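PDB 5OHU: soluble lytic murein transglycosylase from Pseudomonas aeruginosa, which turns over bacterial cell-wall peptidoglycan as a lytic transglycosylase, cutting its glycan strands both exolytically and endolytically. Local coordinates for residues 255-260 / 279-284; 420-425 / 451-456; 375-380 / 385-390; 147-152 / 168-173; 322-327 / 352-357. All blocks are in the same frame, centred on the assembly; numbering follows the deposited sequence. Where two conformers were deposited one is given.

In the fold
All five contacts lie in the helical part of a single chain. Contacts 1 and 4 are buried, contacts 2 and 3 partly so, and contact 5 is at the surface. Contacts 1, 4 and 5 pack pieces of two helices; contact 2 sets the residue before one helix against the first turn of another, and contact 3 folds a loop back on the helix it leaves. The buried pair meets through carbon atoms: isoleucine, leucine and alanine in contact 1, an indole face on a serine carbon in contact 4. Contact 2 uses an indole rim, contact 3 adds a main-chain bond, and contact 5 recruits waters. Contacts 3 and 5 are neighbours, nearest atoms about 8 Å apart.

Contact 1 (255-260 / 279-284); sequences KALSLL and REIGLS
Ile281 is the one residue of 279-284 that touches 255-260, where it meets Ala256, Leu257 and Leu260. Before it, Arg279 and Glu280 turn to the other flank of their helix; the guanidinium of Arg279 has weak, long ion pairs with Asp301 and Asp306. At Ile281 the two branches divide the work. CG1 lies opposite the carbonyl carbon (chi1 -68°) and the chain then runs on extended, so CD1 is carried deep toward the partner helix. There Ile281 CD1 is 3.9 Å from Ala256 CB and 3.8 Å from Ala256 O, an oxygen already accepting the helical bond from Leu260 N. From the next turn, Leu260 CD2 closes on the same Ile281 CD1 at 4.1 Å. The shorter branch, Ile281 CG2, rests against Leu257, 4.0 Å from its CB and nearly as close to its CD1. Leu283 turns from 255-260 to pack against helix 307-319, and Ser284 OG bonds to Ala249 O of helix 235-251. The backbones come nearest where Leu257 CA and Ile281 CA are 6.6 Å apart. With segment axes 10.1 Å apart and N-to-C directions at 146°, this is a roughly antiparallel pairing of successive helices, consistent with the alpha-superhelical ring known from Slt70-like enzymes.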
# COMPACT_ATOMS: atom_id res chain seq x y z
N LYS A 255 -18.10 -22.84 -6.92
CA LYS A 255 -17.67 -24.21 -6.69
C LYS A 255 -17.22 -24.40 -5.24
O LYS A 255 -17.52 -25.44 -4.63
CB LYS A 255 -16.55 -24.59 -7.66
CG LYS A 255 -16.12 -26.05 -7.52
CD LYS A 255 -14.66 -26.26 -7.95
CE LYS A 255 -14.52 -26.90 -9.35
NZ LYS A 255 -15.14 -28.25 -9.45
N ALA A 256 -16.54 -23.41 -4.68
CA ALA A 256 -16.08 -23.52 -3.30
C ALA A 256 -17.26 -23.63 -2.34
O ALA A 256 -17.20 -24.39 -1.36
CB ALA A 256 -15.21 -22.32 -2.95
N LEU A 257 -18.33 -22.88 -2.60
CA LEU A 257 -19.50 -22.92 -1.73
C LEU A 257 -20.19 -24.28 -1.79
O LEU A 257 -20.58 -24.84 -0.76
CB LEU A 257 -20.48 -21.81 -2.12
CG LEU A 257 -21.72 -21.70 -1.22
CD1 LEU A 257 -21.28 -21.62 0.23
CD2 LEU A 257 -22.56 -20.51 -1.58
N SER A 258 -20.36 -24.83 -3.00
CA SER A 258 -20.94 -26.17 -3.11
C SER A 258 -20.12 -27.18 -2.31
O SER A 258 -20.69 -28.08 -1.68
CB SER A 258 -21.01 -26.62 -4.57
OG SER A 258 -21.94 -25.86 -5.28
N LEU A 259 -18.80 -27.05 -2.34
CA LEU A 259 -17.97 -28.06 -1.70
C LEU A 259 -17.99 -27.90 -0.19
O LEU A 259 -18.00 -28.90 0.55
CB LEU A 259 -16.56 -28.02 -2.25
CG LEU A 259 -16.52 -28.52 -3.69
CD1 LEU A 259 -15.14 -28.25 -4.30
CD2 LEU A 259 -16.83 -30.02 -3.72
N LEU A 260 -18.00 -26.66 0.29
CA LEU A 260 -18.24 -26.40 1.71
C LEU A 260 -19.54 -27.04 2.15
O LEU A 260 -19.60 -27.68 3.21
CB LEU A 260 -18.26 -24.90 1.98
CG LEU A 260 -18.62 -24.52 3.42
CD1 LEU A 260 -17.57 -25.07 4.38
CD2 LEU A 260 -18.76 -23.00 3.59
N ARG A 279 -16.09 -16.79 5.53
CA ARG A 279 -15.86 -15.38 5.26
C ARG A 279 -15.12 -15.18 3.94
O ARG A 279 -15.46 -14.28 3.17
CB ARG A 279 -15.13 -14.74 6.44
CG ARG A 279 -16.04 -14.58 7.67
CD ARG A 279 -15.39 -13.76 8.80
NE ARG A 279 -16.12 -13.86 10.07
CZ ARG A 279 -15.64 -13.45 11.24
NH1 ARG A 279 -14.43 -12.91 11.31
NH2 ARG A 279 -16.36 -13.59 12.35
N GLU A 280 -14.15 -16.05 3.63
CA GLU A 280 -13.45 -15.89 2.35
C GLU A 280 -14.37 -16.22 1.17
O GLU A 280 -14.36 -15.52 0.16
CB GLU A 280 -12.19 -16.75 2.31
CG GLU A 280 -11.32 -16.48 1.09
CD GLU A 280 -11.09 -14.99 0.84
OE1 GLU A 280 -11.60 -14.46 -0.18
OE2 GLU A 280 -10.40 -14.34 1.66
N ILE A 281 -15.18 -17.28 1.29
CA ILE A 281 -16.16 -17.58 0.25
C ILE A 281 -17.19 -16.45 0.16
O ILE A 281 -17.52 -15.99 -0.94
CB ILE A 281 -16.82 -18.95 0.50
CG1 ILE A 281 -15.79 -20.07 0.29
CG2 ILE A 281 -18.02 -19.16 -0.43
CD1 ILE A 281 -16.27 -21.41 0.74
N GLY A 282 -17.68 -15.98 1.30
CA GLY A 282 -18.69 -14.93 1.28
C GLY A 282 -18.19 -13.66 0.61
O GLY A 282 -18.87 -13.07 -0.24
N LEU A 283 -16.97 -13.24 0.98
CA LEU A 283 -16.37 -12.06 0.38
C LEU A 283 -16.18 -12.22 -1.12
O LEU A 283 -16.46 -11.30 -1.89
CB LEU A 283 -15.03 -11.76 1.05
CG LEU A 283 -15.08 -11.01 2.38
CD1 LEU A 283 -13.67 -10.77 2.87
CD2 LEU A 283 -15.82 -9.69 2.18
N SER A 284 -15.71 -13.38 -1.56
CA SER A 284 -15.50 -13.53 -2.99
C SER A 284 -16.83 -13.62 -3.74
O SER A 284 -16.96 -13.09 -4.85
CB SER A 284 -14.61 -14.74 -3.27
OG SER A 284 -14.32 -14.82 -4.66

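Contact 2 (420-425 / 451-456); sequences GEVINA and MQWYFP
Trp453 meets Val422 and Ala425 with the far rim of its indole. Its CB points toward 420-425 but touches nothing there; a first torsion of -100°, away from the usual staggered values, and a small second one of 14° aim the ring system straight across the gap. CB and CG carry the indole, whose five-membered half stays back, and the benzene half arrives. CZ2 comes first, 3.3 Å from Val422 CG2, a tight approach for two carbons and oblique to the ring. Trp453 holds the N-cap position of helix 454-463, directly after the Schellman motif that closes helix 438-450, and Val422 is the first residue of helix 422-433, which likewise follows a Schellman turn, at Gly420. Two helix-to-helix turns of the L domain, a family of the TPR clan, are thus bridged by one side chain. At the tip, Trp453 CH2 is 3.6 Å from Ala425 CB, which sits at the edge of the ring and close to its plane. Next along the rim, CZ3 is 3.9 Å from Ala425 CB. Phe417 of helix 408-418 makes an edge-to-face pair with the indole, and Arg426 packs on it too.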
# COMPACT_ATOMS: atom_id res chain seq x y z
N GLY A 420 22.61 17.70 -7.14
CA GLY A 420 21.93 16.87 -8.10
C GLY A 420 21.66 15.44 -7.67
O GLY A 420 20.98 14.71 -8.40
N GLU A 421 22.16 15.01 -6.51
CA GLU A 421 21.95 13.64 -6.04
C GLU A 421 20.53 13.53 -5.50
O GLU A 421 20.26 13.58 -4.30
CB GLU A 421 23.01 13.25 -5.01
CG GLU A 421 24.32 12.81 -5.65
CD GLU A 421 25.52 13.53 -5.08
OE1 GLU A 421 26.44 13.87 -5.86
OE2 GLU A 421 25.54 13.75 -3.85
N VAL A 422 19.60 13.36 -6.44
CA VAL A 422 18.17 13.50 -6.16
C VAL A 422 17.64 12.33 -5.35
O VAL A 422 16.75 12.50 -4.51
CB VAL A 422 17.42 13.68 -7.50
CG1 VAL A 422 17.71 12.50 -8.42
CG2 VAL A 422 15.95 13.81 -7.27
N ILE A 423 18.16 11.13 -5.59
CA ILE A 423 17.70 9.97 -4.83
C ILE A 423 18.14 10.07 -3.38
O ILE A 423 17.35 9.81 -2.46
CB ILE A 423 18.19 8.68 -5.51
CG1 ILE A 423 17.63 8.62 -6.94
CG2 ILE A 423 17.79 7.45 -4.71
CD1 ILE A 423 18.36 7.66 -7.86
N ASN A 424 19.38 10.48 -3.14
CA ASN A 424 19.85 10.70 -1.78
C ASN A 424 19.04 11.78 -1.08
O ASN A 424 18.69 11.64 0.10
CB ASN A 424 21.33 11.07 -1.79
CG ASN A 424 22.19 9.97 -2.36
OD1 ASN A 424 22.85 10.15 -3.39
ND2 ASN A 424 22.20 8.82 -1.70
N ALA A 425 18.75 12.89 -1.77
CA ALA A 425 17.96 13.95 -1.17
C ALA A 425 16.59 13.45 -0.75
O ALA A 425 16.12 13.73 0.36
CB ALA A 425 17.82 15.13 -2.14
N MET A 451 10.91 24.03 -3.50
CA MET A 451 11.94 23.42 -4.33
C MET A 451 11.37 22.76 -5.58
O MET A 451 12.11 22.09 -6.31
CB MET A 451 12.73 22.39 -3.51
CG MET A 451 13.42 22.97 -2.28
SD MET A 451 13.95 21.71 -1.10
CE MET A 451 15.04 20.74 -2.13
N GLN A 452 10.07 22.94 -5.85
CA GLN A 452 9.37 22.28 -6.96
C GLN A 452 9.38 20.77 -6.78
O GLN A 452 9.40 20.01 -7.75
CB GLN A 452 9.96 22.66 -8.32
CG GLN A 452 9.46 23.99 -8.89
CD GLN A 452 9.52 25.12 -7.88
OE1 GLN A 452 10.60 25.61 -7.54
NE2 GLN A 452 8.36 25.54 -7.39
N TRP A 453 9.36 20.33 -5.53
CA TRP A 453 9.34 18.91 -5.22
C TRP A 453 7.94 18.52 -4.79
O TRP A 453 7.65 18.29 -3.61
CB TRP A 453 10.41 18.58 -4.20
CG TRP A 453 11.52 18.02 -4.95
CD1 TRP A 453 11.69 18.09 -6.30
CD2 TRP A 453 12.60 17.27 -4.43
NE1 TRP A 453 12.83 17.43 -6.65
CE2 TRP A 453 13.41 16.92 -5.53
CE3 TRP A 453 12.98 16.86 -3.15
CZ2 TRP A 453 14.57 16.18 -5.38
CZ3 TRP A 453 14.12 16.12 -3.00
CH2 TRP A 453 14.91 15.79 -4.11
N TYR A 454 7.08 18.41 -5.80
CA TYR A 454 5.64 18.33 -5.58
C TYR A 454 5.26 17.08 -4.81
O TYR A 454 4.48 17.17 -3.85
CB TYR A 454 4.93 18.42 -6.93
CG TYR A 454 5.32 19.70 -7.65
CD1 TYR A 454 5.21 20.93 -7.00
CD2 TYR A 454 5.85 19.68 -8.95
CE1 TYR A 454 5.59 22.10 -7.62
CE2 TYR A 454 6.22 20.85 -9.57
CZ TYR A 454 6.09 22.05 -8.90
OH TYR A 454 6.46 23.22 -9.52
N PHE A 455 5.81 15.92 -5.18
CA PHE A 455 5.44 14.70 -4.45
C PHE A 455 5.97 14.70 -3.02
O PHE A 455 5.18 14.41 -2.10
CB PHE A 455 5.88 13.46 -5.21
CG PHE A 455 5.52 12.17 -4.52
CD1 PHE A 455 4.24 11.99 -4.01
CD2 PHE A 455 6.45 11.16 -4.37
CE1 PHE A 455 3.90 10.82 -3.36
CE2 PHE A 455 6.12 9.99 -3.73
CZ PHE A 455 4.84 9.81 -3.22
N PRO A 456 7.25 14.99 -2.74
CA PRO A 456 7.65 15.13 -1.33
C PRO A 456 6.74 16.07 -0.56
O PRO A 456 6.34 15.76 0.57
CB PRO A 456 9.09 15.66 -1.44
CG PRO A 456 9.59 15.12 -2.73
CD PRO A 456 8.40 15.14 -3.66

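Contact 3 (375-380 / 385-390)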
# COMPACT_ATOMS: atom_id res chain seq x y z
N TYR A 375 -16.67 11.63 -0.58
CA TYR A 375 -18.02 11.50 -0.04
C TYR A 375 -18.60 12.83 0.43
O TYR A 375 -19.82 12.98 0.47
CB TYR A 375 -18.01 10.47 1.10
CG TYR A 375 -17.65 9.07 0.64
CD1 TYR A 375 -18.56 8.29 -0.07
CD2 TYR A 375 -16.38 8.54 0.88
CE1 TYR A 375 -18.23 7.02 -0.54
CE2 TYR A 375 -16.04 7.26 0.43
CZ TYR A 375 -16.98 6.50 -0.27
OH TYR A 375 -16.64 5.24 -0.71
N GLY A 376 -17.76 13.80 0.81
CA GLY A 376 -18.27 15.14 1.05
C GLY A 376 -18.81 15.80 -0.21
O GLY A 376 -19.85 16.45 -0.19
N PHE A 377 -18.10 15.63 -1.34
CA PHE A 377 -18.62 16.09 -2.62
C PHE A 377 -19.96 15.44 -2.95
O PHE A 377 -20.91 16.12 -3.35
CB PHE A 377 -17.60 15.81 -3.73
CG PHE A 377 -16.39 16.70 -3.68
CD1 PHE A 377 -16.51 18.08 -3.86
CD2 PHE A 377 -15.13 16.17 -3.46
CE1 PHE A 377 -15.36 18.90 -3.83
CE2 PHE A 377 -14.01 16.96 -3.42
CZ PHE A 377 -14.11 18.32 -3.60
N LEU A 378 -20.06 14.11 -2.77
CA LEU A 378 -21.32 13.42 -3.03
C LEU A 378 -22.44 13.97 -2.16
O LEU A 378 -23.55 14.21 -2.66
CB LEU A 378 -21.17 11.92 -2.79
CG LEU A 378 -20.37 11.05 -3.76
CD1 LEU A 378 -20.91 9.65 -3.67
CD2 LEU A 378 -20.43 11.56 -5.22
N ALA A 379 -22.19 14.16 -0.86
CA ALA A 379 -23.22 14.73 -0.00
C ALA A 379 -23.66 16.11 -0.49
O ALA A 379 -24.86 16.41 -0.55
CB ALA A 379 -22.73 14.81 1.45
N ALA A 380 -22.70 16.97 -0.84
CA ALA A 380 -23.06 18.30 -1.33
C ALA A 380 -23.85 18.20 -2.63
O ALA A 380 -24.84 18.92 -2.83
CB ALA A 380 -21.82 19.16 -1.52
N VAL A 385 -25.85 21.85 -3.18
CA VAL A 385 -25.24 23.04 -2.60
C VAL A 385 -23.82 23.12 -3.14
O VAL A 385 -23.27 22.11 -3.62
CB VAL A 385 -25.27 23.01 -1.05
CG1 VAL A 385 -26.72 22.88 -0.55
CG2 VAL A 385 -24.41 21.89 -0.52
N PRO A 386 -23.22 24.31 -3.15
CA PRO A 386 -21.83 24.43 -3.61
C PRO A 386 -20.88 23.55 -2.82
O PRO A 386 -21.12 23.22 -1.65
CB PRO A 386 -21.50 25.92 -3.40
CG PRO A 386 -22.83 26.61 -3.45
CD PRO A 386 -23.81 25.62 -2.85
N TYR A 387 -19.77 23.17 -3.47
CA TYR A 387 -18.71 22.42 -2.81
C TYR A 387 -17.89 23.31 -1.87
O TYR A 387 -17.81 24.52 -2.05
CB TYR A 387 -17.77 21.80 -3.84
CG TYR A 387 -18.43 20.85 -4.81
CD1 TYR A 387 -19.45 19.99 -4.40
CD2 TYR A 387 -18.02 20.80 -6.14
CE1 TYR A 387 -20.05 19.12 -5.29
CE2 TYR A 387 -18.60 19.92 -7.03
CZ TYR A 387 -19.61 19.08 -6.60
OH TYR A 387 -20.20 18.22 -7.50
N LYS A 388 -17.26 22.68 -0.89
CA LYS A 388 -16.31 23.35 0.01
C LYS A 388 -14.93 23.32 -0.64
O LYS A 388 -14.30 22.26 -0.73
CB LYS A 388 -16.30 22.66 1.37
CG LYS A 388 -15.64 23.44 2.51
CD LYS A 388 -15.39 22.52 3.72
CE LYS A 388 -15.10 23.30 5.00
NZ LYS A 388 -13.84 24.11 4.91
N LEU A 389 -14.44 24.49 -1.09
CA LEU A 389 -13.19 24.56 -1.86
C LEU A 389 -12.23 25.61 -1.31
O LEU A 389 -11.59 26.35 -2.08
CB LEU A 389 -13.48 24.86 -3.33
CG LEU A 389 -14.46 23.91 -3.99
CD1 LEU A 389 -14.74 24.31 -5.43
CD2 LEU A 389 -13.92 22.51 -3.90
N GLY A 390 -12.07 25.70 0.01
CA GLY A 390 -11.16 26.67 0.59
C GLY A 390 -9.68 26.32 0.49
O GLY A 390 -9.26 25.27 0.98
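Phe377 drives the edge of its ring into the face of Tyr387, a T-shaped pair with centroids 5.0 Å apart and planes at 86°. The leading bump is Phe377 CD1, which stands 3.5 Å from Tyr387 CG, above the ring but displaced toward its rim. Beside it, Phe377 CE1 nestles against Tyr387 CB, so the phenylalanine edge fits the angle between the tyrosine ring and its stem. A second projection fills in along the same edge: Leu389 CD2 lies in the plane of the phenylalanine ring, 3.9 Å from CE1. One turn further along the helix, the small side chain of Ala380 lets the loop come close, and two loop side chains touch its methyl. Tyr387 CD1 comes in at 3.8 Å from Ala380 CB, with the methyl at the tyrosine's edge. From the other part of the loop Val385 CG2 lies 3.9 Å from that same CB, the branch being held between its own backbone N and carbonyl carbon. The turn is fixed by a nearly straight hydrogen bond (170°) from Val385 N to Ala380 O, 3.1 Å long, its donor tilted from the carbonyl plane. Segment 385-390 so doubles back over helix 374-383 after its end. Helix 605-624 adds Val619 against both rings and Ile620 against Leu389, while Tyr387 OH continues past the contact to bond Ile631 N in the loop that follows that helix.

Contact 4 (147-152 / 168-173); sequences ATSERL and GLWQGE
Two torsions set the meeting of Ser149 with Trp170. The indole's CG swings to the side opposite its backbone N (chi1 -174°), which lays the ring flat before helix 142-153. Ser149 OG stands opposite its carbonyl carbon (chi1 -58°) and bonds back to Gly145 O, leaving the CB to press on the ring. The result is a CH-pi contact: Ser149 CB is 3.4 Å from the centroid of the five-membered ring of Trp170, 9° off its normal. Glu150 covers the benzene end, its CB 3.8 Å from Trp170 CZ2 and its backbone N above the same face as Ser149 CB. Glu150 OE1 lies at the indole's edge, in plane, 3.9 Å from CZ2, with a weak, long ion pair to Lys180. Trp153 and Leu176 also pack on the indole. Helix 161-172, which carries Trp170, is linked to helix 126-138 by the Cys130-Cys163 disulfide. Helices 142-153 and 161-172 pack side by side, Ser149 CA and Trp170 CA 6.7 Å apart, consistent with the helical superhelix of Slt70-like enzymes.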
# COMPACT_ATOMS: atom_id res chain seq x y z
N ALA A 147 9.43 -18.60 22.93
CA ALA A 147 8.41 -17.79 22.28
C ALA A 147 8.97 -17.03 21.09
O ALA A 147 8.25 -16.78 20.12
CB ALA A 147 7.79 -16.82 23.28
N THR A 148 10.25 -16.66 21.13
CA THR A 148 10.83 -16.02 19.96
C THR A 148 11.00 -17.01 18.81
O THR A 148 10.70 -16.70 17.66
CB THR A 148 12.18 -15.39 20.31
OG1 THR A 148 12.01 -14.48 21.40
CG2 THR A 148 12.76 -14.64 19.11
N SER A 149 11.48 -18.22 19.13
CA SER A 149 11.63 -19.26 18.12
C SER A 149 10.30 -19.55 17.42
O SER A 149 10.23 -19.57 16.18
CB SER A 149 12.17 -20.54 18.76
OG SER A 149 13.40 -20.31 19.39
N GLU A 150 9.25 -19.80 18.20
CA GLU A 150 7.97 -20.18 17.60
C GLU A 150 7.43 -19.09 16.71
O GLU A 150 6.97 -19.36 15.59
CB GLU A 150 6.97 -20.53 18.70
CG GLU A 150 5.68 -21.13 18.18
CD GLU A 150 4.96 -21.93 19.24
OE1 GLU A 150 5.62 -22.71 19.95
OE2 GLU A 150 3.73 -21.77 19.37
N ARG A 151 7.50 -17.84 17.16
CA ARG A 151 7.02 -16.72 16.35
C ARG A 151 7.80 -16.60 15.04
O ARG A 151 7.22 -16.33 13.98
CB ARG A 151 7.12 -15.42 17.15
CG ARG A 151 6.65 -14.18 16.39
CD ARG A 151 6.92 -12.90 17.18
NE ARG A 151 8.35 -12.62 17.35
CZ ARG A 151 9.10 -11.93 16.49
NH1 ARG A 151 8.57 -11.44 15.37
NH2 ARG A 151 10.39 -11.73 16.74
N LEU A 152 9.12 -16.77 15.09
CA LEU A 152 9.88 -16.74 13.86
C LEU A 152 9.71 -18.02 13.06
O LEU A 152 9.94 -18.01 11.85
CB LEU A 152 11.37 -16.51 14.15
CG LEU A 152 11.60 -15.09 14.66
CD1 LEU A 152 12.85 -15.04 15.54
CD2 LEU A 152 11.72 -14.16 13.48
N GLY A 168 17.34 -24.93 15.16
CA GLY A 168 18.15 -26.05 15.62
C GLY A 168 18.26 -26.12 17.13
O GLY A 168 18.12 -27.19 17.72
N LEU A 169 18.55 -24.99 17.78
CA LEU A 169 18.61 -25.01 19.24
C LEU A 169 17.25 -25.35 19.83
O LEU A 169 17.15 -26.13 20.78
CB LEU A 169 19.08 -23.66 19.77
CG LEU A 169 20.50 -23.30 19.40
CD1 LEU A 169 20.74 -21.84 19.78
CD2 LEU A 169 21.48 -24.23 20.11
N TRP A 170 16.21 -24.77 19.25
CA TRP A 170 14.84 -24.97 19.71
C TRP A 170 14.41 -26.43 19.53
O TRP A 170 13.85 -27.05 20.44
CB TRP A 170 13.96 -24.01 18.93
CG TRP A 170 12.55 -23.89 19.26
CD1 TRP A 170 12.00 -23.60 20.47
CD2 TRP A 170 11.47 -23.96 18.33
NE1 TRP A 170 10.63 -23.50 20.35
CE2 TRP A 170 10.29 -23.73 19.04
CE3 TRP A 170 11.39 -24.21 16.95
CZ2 TRP A 170 9.03 -23.75 18.44
CZ3 TRP A 170 10.15 -24.23 16.35
CH2 TRP A 170 8.98 -23.99 17.09
N GLN A 171 14.69 -26.99 18.35
CA GLN A 171 14.45 -28.41 18.13
C GLN A 171 15.29 -29.27 19.07
O GLN A 171 14.82 -30.31 19.56
CB GLN A 171 14.77 -28.76 16.67
CG GLN A 171 14.62 -30.22 16.31
CD GLN A 171 15.00 -30.48 14.87
OE1 GLN A 171 15.99 -29.93 14.37
NE2 GLN A 171 14.22 -31.31 14.19
N GLY A 172 16.54 -28.87 19.33
CA GLY A 172 17.39 -29.63 20.23
C GLY A 172 16.84 -29.68 21.64
O GLY A 172 17.12 -30.63 22.38
N GLU A 173 16.07 -28.68 22.05
CA GLU A 173 15.46 -28.67 23.36
C GLU A 173 14.03 -29.20 23.34
O GLU A 173 13.25 -28.90 24.25
CB GLU A 173 15.53 -27.27 23.96
CG GLU A 173 16.96 -26.76 24.07
CD GLU A 173 17.09 -25.51 24.91
OE1 GLU A 173 16.16 -25.23 25.69
OE2 GLU A 173 18.12 -24.81 24.78

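Contact 5 (322-327 / 352-357); sequences RWDEAY and QLAQPN
Trp323 and Leu353 pack the beginning of helix 323-330 on the last turn of helix 341-354, a surface junction in the alpha-helical superhelix seen in Slt70-like proteins. Leu353 lies along one face of the indole. Its CD1 makes a CH-pi contact 3.5 Å from the centroid of the six-membered ring of Trp323, 9° from the normal, while its CB covers the ring nearer the stem. A first torsion of -39° at Trp323 sets CG opposite the carbonyl carbon and offers this face to the leucine. The indole's root is packed as well: Trp323 CB is 3.8 Å from Ala354 CB. The backbones are correspondingly close, with Trp323 CA and Ala354 CA 5.1 Å apart. Toward the solvent side the chemistry turns polar. Arg322, at the N-cap position, grips Glu325 side-on in a salt bridge within the first segment, NH2 meeting OE2 at 2.8 Å on the syn side and NE meeting OE1 from above the carboxylate plane. Asp324 instead leans across to the partner helix, its OD1 3.4 Å from Ala354 CB. Two waters gather at that oxygen, and water 2 also lies beside Ala354 O, although it has more acceptors near than protons to give. Water 1 forms the clearer bridge, donating to Asp324 OD1 at 2.9 Å and accepting from Gln355 NE2 at 3.1 Å.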
# COMPACT_ATOMS: atom_id res chain seq x y z
N ARG A 322 -31.27 -3.13 -2.38
CA ARG A 322 -31.96 -3.42 -1.12
C ARG A 322 -31.68 -2.32 -0.09
O ARG A 322 -30.96 -2.49 0.91
CB ARG A 322 -31.59 -4.82 -0.64
CG ARG A 322 -32.27 -5.90 -1.56
CD ARG A 322 -31.70 -7.32 -1.47
NE ARG A 322 -31.84 -7.92 -0.15
CZ ARG A 322 -31.51 -9.18 0.15
NH1 ARG A 322 -31.06 -10.00 -0.79
NH2 ARG A 322 -31.65 -9.63 1.39
N TRP A 323 -32.32 -1.17 -0.34
CA TRP A 323 -32.01 0.04 0.42
C TRP A 323 -32.39 -0.08 1.89
O TRP A 323 -31.62 0.35 2.76
CB TRP A 323 -32.74 1.23 -0.20
CG TRP A 323 -32.78 1.25 -1.67
CD1 TRP A 323 -33.91 1.38 -2.45
CD2 TRP A 323 -31.66 1.21 -2.58
NE1 TRP A 323 -33.56 1.40 -3.78
CE2 TRP A 323 -32.19 1.29 -3.88
CE3 TRP A 323 -30.27 1.11 -2.41
CZ2 TRP A 323 -31.39 1.27 -5.02
CZ3 TRP A 323 -29.44 1.08 -3.56
CH2 TRP A 323 -30.02 1.15 -4.85
N ASP A 324 -33.58 -0.61 2.19
CA ASP A 324 -34.03 -0.78 3.58
C ASP A 324 -32.98 -1.51 4.41
O ASP A 324 -32.58 -1.07 5.49
CB ASP A 324 -35.34 -1.58 3.63
CG ASP A 324 -36.55 -0.79 3.21
OD1 ASP A 324 -36.62 0.42 3.50
OD2 ASP A 324 -37.44 -1.40 2.60
N GLU A 325 -32.51 -2.65 3.89
CA GLU A 325 -31.55 -3.46 4.61
C GLU A 325 -30.19 -2.78 4.66
O GLU A 325 -29.50 -2.84 5.69
CB GLU A 325 -31.47 -4.83 3.94
CG GLU A 325 -32.78 -5.59 4.01
CD GLU A 325 -32.84 -6.74 3.02
OE1 GLU A 325 -33.38 -6.55 1.90
OE2 GLU A 325 -32.33 -7.83 3.38
N ALA A 326 -29.79 -2.12 3.58
CA ALA A 326 -28.52 -1.40 3.61
C ALA A 326 -28.57 -0.29 4.65
O ALA A 326 -27.63 -0.12 5.44
CB ALA A 326 -28.18 -0.85 2.23
N TYR A 327 -29.68 0.44 4.70
CA TYR A 327 -29.81 1.48 5.71
C TYR A 327 -29.74 0.89 7.12
O TYR A 327 -29.04 1.42 7.99
CB TYR A 327 -31.10 2.25 5.49
CG TYR A 327 -31.41 3.16 6.64
CD1 TYR A 327 -30.75 4.38 6.77
CD2 TYR A 327 -32.32 2.79 7.62
CE1 TYR A 327 -31.00 5.22 7.83
CE2 TYR A 327 -32.58 3.63 8.70
CZ TYR A 327 -31.92 4.85 8.79
OH TYR A 327 -32.16 5.71 9.84
N GLN A 352 -32.45 7.83 1.74
CA GLN A 352 -33.13 8.58 0.69
C GLN A 352 -33.68 7.66 -0.39
O GLN A 352 -34.79 7.88 -0.91
CB GLN A 352 -32.15 9.61 0.11
CG GLN A 352 -32.65 10.32 -1.12
CD GLN A 352 -31.65 11.34 -1.65
OE1 GLN A 352 -30.44 11.11 -1.64
NE2 GLN A 352 -32.16 12.46 -2.14
N LEU A 353 -32.95 6.60 -0.73
CA LEU A 353 -33.46 5.66 -1.73
C LEU A 353 -34.58 4.79 -1.16
O LEU A 353 -35.53 4.46 -1.88
CB LEU A 353 -32.31 4.79 -2.26
CG LEU A 353 -31.33 5.48 -3.22
CD1 LEU A 353 -30.05 4.64 -3.41
CD2 LEU A 353 -31.98 5.80 -4.58
N ALA A 354 -34.49 4.44 0.12
CA ALA A 354 -35.55 3.65 0.74
C ALA A 354 -36.82 4.45 0.92
O ALA A 354 -37.92 3.88 0.95
CB ALA A 354 -35.10 3.10 2.09
N GLN A 355 -36.70 5.77 1.06
CA GLN A 355 -37.83 6.64 1.37
C GLN A 355 -37.64 7.95 0.62
O GLN A 355 -37.17 8.95 1.18
CB GLN A 355 -37.95 6.88 2.88
CG GLN A 355 -38.37 5.66 3.66
CD GLN A 355 -38.43 5.93 5.15
OE1 GLN A 355 -38.71 7.06 5.57
NE2 GLN A 355 -38.16 4.91 5.95
N PRO A 356 -37.98 7.97 -0.67
CA PRO A 356 -37.65 9.14 -1.49
C PRO A 356 -38.32 10.42 -1.03
O PRO A 356 -37.87 11.50 -1.40
CB PRO A 356 -38.11 8.73 -2.89
CG PRO A 356 -38.26 7.24 -2.84
CD PRO A 356 -38.63 6.90 -1.44
N ASN A 357 -39.35 10.33 -0.21
CA ASN A 357 -40.08 11.52 0.22
C ASN A 357 -39.74 11.95 1.65
O ASN A 357 -40.28 12.95 2.12
CB ASN A 357 -41.58 11.28 0.07
CG ASN A 357 -41.97 11.03 -1.37
OD1 ASN A 357 -41.38 11.59 -2.29
ND2 ASN A 357 -42.96 10.17 -1.58
O HOH W 1 -36.43 2.39 5.63
O HOH W 2 -38.39 1.25 1.28